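Local coordinates for protein probable glutamine synthetase (Pseudomonas aeruginosa, PDB 4HPP) that belongs to the glutamine synthetase family and, in this model, holds glutamic acid and a magnesium ion in its catalytic domain, at residues A[272-280]-A[394-404]. Numbering follows the deposited sequence.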
loop_
_atom_site.group_PDB
_atom_site.type_symbol
_atom_site.label_atom_id
_atom_site.label_comp_id
_atom_site.label_asym_id
_atom_site.label_seq_id
_atom_site.Cartn_x
_atom_site.Cartn_y
_atom_site.Cartn_z
ATOM N N ALA A 272 -34.432 -48.921 -14.004
ATOM C CA ALA A 272 -34.596 -49.415 -15.372
ATOM C C ALA A 272 -34.286 -48.326 -16.378
ATOM O O ALA A 272 -33.744 -48.602 -17.470
ATOM C CB ALA A 272 -35.985 -49.932 -15.565
ATOM N N HIS A 273 -34.573 -47.086 -15.972
ATOM C CA HIS A 273 -34.302 -45.923 -16.799
ATOM C C HIS A 273 -33.001 -45.220 -16.567
ATOM O O HIS A 273 -32.649 -44.328 -17.338
ATOM C CB HIS A 273 -35.445 -44.927 -16.683
ATOM C CG HIS A 273 -36.758 -45.462 -17.202
ATOM N ND1 HIS A 273 -37.012 -45.616 -18.523
ATOM C CD2 HIS A 273 -37.887 -45.924 -16.527
ATOM C CE1 HIS A 273 -38.242 -46.129 -18.677
ATOM N NE2 HIS A 273 -38.776 -46.310 -17.455
ATOM N N LEU A 274 -32.248 -45.593 -15.548
ATOM C CA LEU A 274 -30.981 -44.863 -15.296
ATOM C C LEU A 274 -30.094 -44.565 -16.514
ATOM O O LEU A 274 -29.548 -43.459 -16.579
ATOM C CB LEU A 274 -30.118 -45.463 -14.144
ATOM C CG LEU A 274 -30.069 -44.572 -12.890
ATOM C CD1 LEU A 274 -29.454 -45.306 -11.721
ATOM C CD2 LEU A 274 -29.307 -43.281 -13.173
ATOM N N PRO A 275 -29.910 -45.535 -17.460
ATOM C CA PRO A 275 -28.954 -45.125 -18.522
ATOM C C PRO A 275 -29.436 -43.915 -19.304
ATOM O O PRO A 275 -28.612 -43.184 -19.842
ATOM C CB PRO A 275 -28.778 -46.395 -19.417
ATOM C CG PRO A 275 -29.147 -47.530 -18.510
ATOM C CD PRO A 275 -30.155 -46.998 -17.479
ATOM N N ALA A 276 -30.746 -43.683 -19.328
ATOM C CA ALA A 276 -31.303 -42.481 -19.960
ATOM C C ALA A 276 -31.194 -41.276 -19.028
ATOM O O ALA A 276 -30.942 -40.123 -19.476
ATOM C CB ALA A 276 -32.774 -42.713 -20.349
ATOM N N LEU A 277 -31.428 -41.527 -17.731
ATOM C CA LEU A 277 -31.505 -40.435 -16.769
ATOM C C LEU A 277 -30.157 -39.754 -16.710
ATOM O O LEU A 277 -30.060 -38.582 -16.305
ATOM C CB LEU A 277 -31.869 -40.916 -15.392
ATOM C CG LEU A 277 -33.284 -41.391 -15.140
ATOM C CD1 LEU A 277 -33.396 -41.932 -13.704
ATOM C CD2 LEU A 277 -34.251 -40.275 -15.430
ATOM N N CYS A 278 -29.130 -40.492 -17.135
ATOM C CA CYS A 278 -27.806 -39.951 -17.138
ATOM C C CYS A 278 -27.626 -38.765 -18.085
ATOM O O CYS A 278 -26.831 -37.867 -17.806
ATOM C CB CYS A 278 -26.790 -41.053 -17.381
ATOM S SG CYS A 278 -26.736 -42.147 -15.938
ATOM N N ALA A 279 -28.391 -38.757 -19.169
ATOM C CA ALA A 279 -28.326 -37.698 -20.149
ATOM C C ALA A 279 -28.875 -36.442 -19.509
ATOM O O ALA A 279 -28.550 -35.328 -19.941
ATOM C CB ALA A 279 -29.126 -38.049 -21.410
ATOM N N LEU A 280 -29.710 -36.619 -18.486
ATOM C CA LEU A 280 -30.376 -35.480 -17.829
ATOM C C LEU A 280 -29.844 -35.215 -16.410
ATOM O O LEU A 280 -30.076 -34.136 -15.867
ATOM C CB LEU A 280 -31.919 -35.626 -17.820
ATOM C CG LEU A 280 -32.670 -35.952 -19.139
ATOM C CD1 LEU A 280 -33.772 -36.973 -18.943
ATOM C CD2 LEU A 280 -33.212 -34.754 -19.878
ATOM N N ALA A 394 -24.918 -41.296 -23.734
ATOM C CA ALA A 394 -26.007 -41.020 -22.789
ATOM C C ALA A 394 -27.158 -40.505 -23.565
ATOM O O ALA A 394 -28.275 -40.878 -23.270
ATOM C CB ALA A 394 -25.629 -40.080 -21.664
ATOM N N LEU A 395 -26.900 -39.676 -24.580
ATOM C CA LEU A 395 -28.008 -39.242 -25.501
ATOM C C LEU A 395 -28.597 -40.343 -26.416
ATOM O O LEU A 395 -29.811 -40.368 -26.660
ATOM C CB LEU A 395 -27.597 -38.046 -26.354
ATOM C CG LEU A 395 -27.029 -36.893 -25.541
ATOM C CD1 LEU A 395 -26.424 -35.872 -26.474
ATOM C CD2 LEU A 395 -28.106 -36.233 -24.666
ATOM N N ASP A 396 -27.742 -41.229 -26.938
ATOM C CA ASP A 396 -28.251 -42.461 -27.541
ATOM C C ASP A 396 -29.290 -43.044 -26.592
ATOM O O ASP A 396 -30.442 -43.170 -26.982
ATOM C CB ASP A 396 -27.141 -43.489 -27.854
ATOM C CG ASP A 396 -26.070 -42.932 -28.779
ATOM O OD1 ASP A 396 -26.344 -41.943 -29.496
ATOM O OD2 ASP A 396 -24.943 -43.463 -28.774
ATOM N N CYS A 397 -28.906 -43.326 -25.342
ATOM C CA CYS A 397 -29.810 -44.026 -24.414
ATOM C C CYS A 397 -31.136 -43.354 -24.225
ATOM O O CYS A 397 -32.147 -44.024 -24.094
ATOM C CB CYS A 397 -29.203 -44.189 -23.036
ATOM S SG CYS A 397 -27.669 -45.121 -22.912
ATOM N N LEU A 398 -31.124 -42.031 -24.150
ATOM C CA LEU A 398 -32.336 -41.236 -23.932
ATOM C C LEU A 398 -33.272 -41.341 -25.126
ATOM O O LEU A 398 -34.513 -41.340 -24.992
ATOM C CB LEU A 398 -31.961 -39.766 -23.809
ATOM C CG LEU A 398 -32.765 -38.756 -22.978
ATOM C CD1 LEU A 398 -32.600 -37.406 -23.645
ATOM C CD2 LEU A 398 -34.228 -39.068 -22.646
ATOM N N GLN A 399 -32.671 -41.368 -26.312
ATOM C CA GLN A 399 -33.452 -41.432 -27.535
ATOM C C GLN A 399 -34.185 -42.813 -27.615
ATOM O O GLN A 399 -35.343 -42.864 -28.062
ATOM C CB GLN A 399 -32.559 -41.096 -28.751
ATOM C CG GLN A 399 -32.180 -39.612 -28.902
ATOM C CD GLN A 399 -30.954 -39.375 -29.818
ATOM O OE1 GLN A 399 -30.379 -38.278 -29.860
ATOM N NE2 GLN A 399 -30.553 -40.410 -30.546
ATOM N N ARG A 400 -33.527 -43.878 -27.098
ATOM C CA ARG A 400 -33.964 -45.309 -27.133
ATOM C C ARG A 400 -35.045 -45.718 -26.123
ATOM O O ARG A 400 -35.606 -46.824 -26.203
ATOM C CB ARG A 400 -32.767 -46.217 -26.869
ATOM C CG ARG A 400 -31.714 -46.291 -27.956
ATOM C CD ARG A 400 -30.874 -47.515 -27.684
ATOM N NE ARG A 400 -29.495 -47.381 -28.151
ATOM C CZ ARG A 400 -28.447 -47.102 -27.369
ATOM N NH1 ARG A 400 -28.597 -46.903 -26.055
ATOM N NH2 ARG A 400 -27.235 -47.017 -27.901
ATOM N N ASP A 401 -35.298 -44.821 -25.175
ATOM C CA ASP A 401 -36.139 -45.047 -24.019
ATOM C C ASP A 401 -37.409 -44.266 -24.306
ATOM O O ASP A 401 -37.669 -43.220 -23.690
ATOM C CB ASP A 401 -35.424 -44.491 -22.764
ATOM C CG ASP A 401 -36.025 -44.982 -21.429
ATOM O OD1 ASP A 401 -35.232 -45.208 -20.473
ATOM O OD2 ASP A 401 -37.261 -45.116 -21.313
ATOM N N GLU A 402 -38.198 -44.764 -25.255
ATOM C CA GLU A 402 -39.438 -44.076 -25.618
ATOM C C GLU A 402 -40.382 -43.979 -24.440
ATOM O O GLU A 402 -41.191 -43.045 -24.379
ATOM C CB GLU A 402 -40.148 -44.749 -26.783
ATOM C CG GLU A 402 -39.393 -44.695 -28.092
ATOM C CD GLU A 402 -39.430 -46.048 -28.758
ATOM O OE1 GLU A 402 -40.018 -46.136 -29.863
ATOM O OE2 GLU A 402 -38.905 -47.015 -28.141
ATOM N N ALA A 403 -40.322 -44.937 -23.511
ATOM C CA ALA A 403 -41.227 -44.810 -22.373
ATOM C C ALA A 403 -40.980 -43.454 -21.652
ATOM O O ALA A 403 -41.935 -42.703 -21.362
ATOM C CB ALA A 403 -41.094 -45.989 -21.430
ATOM N N LEU A 404 -39.705 -43.130 -21.412
ATOM C CA LEU A 404 -39.345 -41.907 -20.678
ATOM C C LEU A 404 -39.573 -40.643 -21.523
ATOM O O LEU A 404 -40.269 -39.713 -21.070
ATOM C CB LEU A 404 -37.912 -41.990 -20.137
ATOM C CG LEU A 404 -37.341 -40.795 -19.344
ATOM C CD1 LEU A 404 -37.735 -40.887 -17.885
ATOM C CD2 LEU A 404 -35.830 -40.770 -19.442
#
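A276 and A279 of 272-280 lie against L398 and A394 of 394-404 in a close helix-helix packing within the glutamine synthetase catalytic domain, the axes of 272-280 and 394-399 approaching to 7.3 Å at a crossing angle of -122°. A276, A279 and A394 are small, consistent with this: the CA atoms of A276 and L398 are 4.3 Å apart. CB of A279 sits 3.5 Å from O of A394, while CD2 of L395 and CG of L398 close round the same methyl. Nearer the start of 272-280, CB of C397 touches O of P275, 3.4 Å away. Beyond the turn at D401, L404 comes back as a knob among H273, A276, L277 and L280, its CD2 3.7 Å from CB of A276; I351 of helix 342-358 touches it too. The polar link is H273 to D401. Chi1 of D401 (-165°) turns CG away from the backbone N and brings the carboxylate to the imidazole edge, the planes nearly coplanar. D401 also N-caps the next helix, its OD2 accepting from N of L404 above the carboxylate plane, which helps fix the carboxylate's rotation. ND1 of H273 meets the syn lone pair of D401 OD1 at 2.7 Å, nearly straight at 172°.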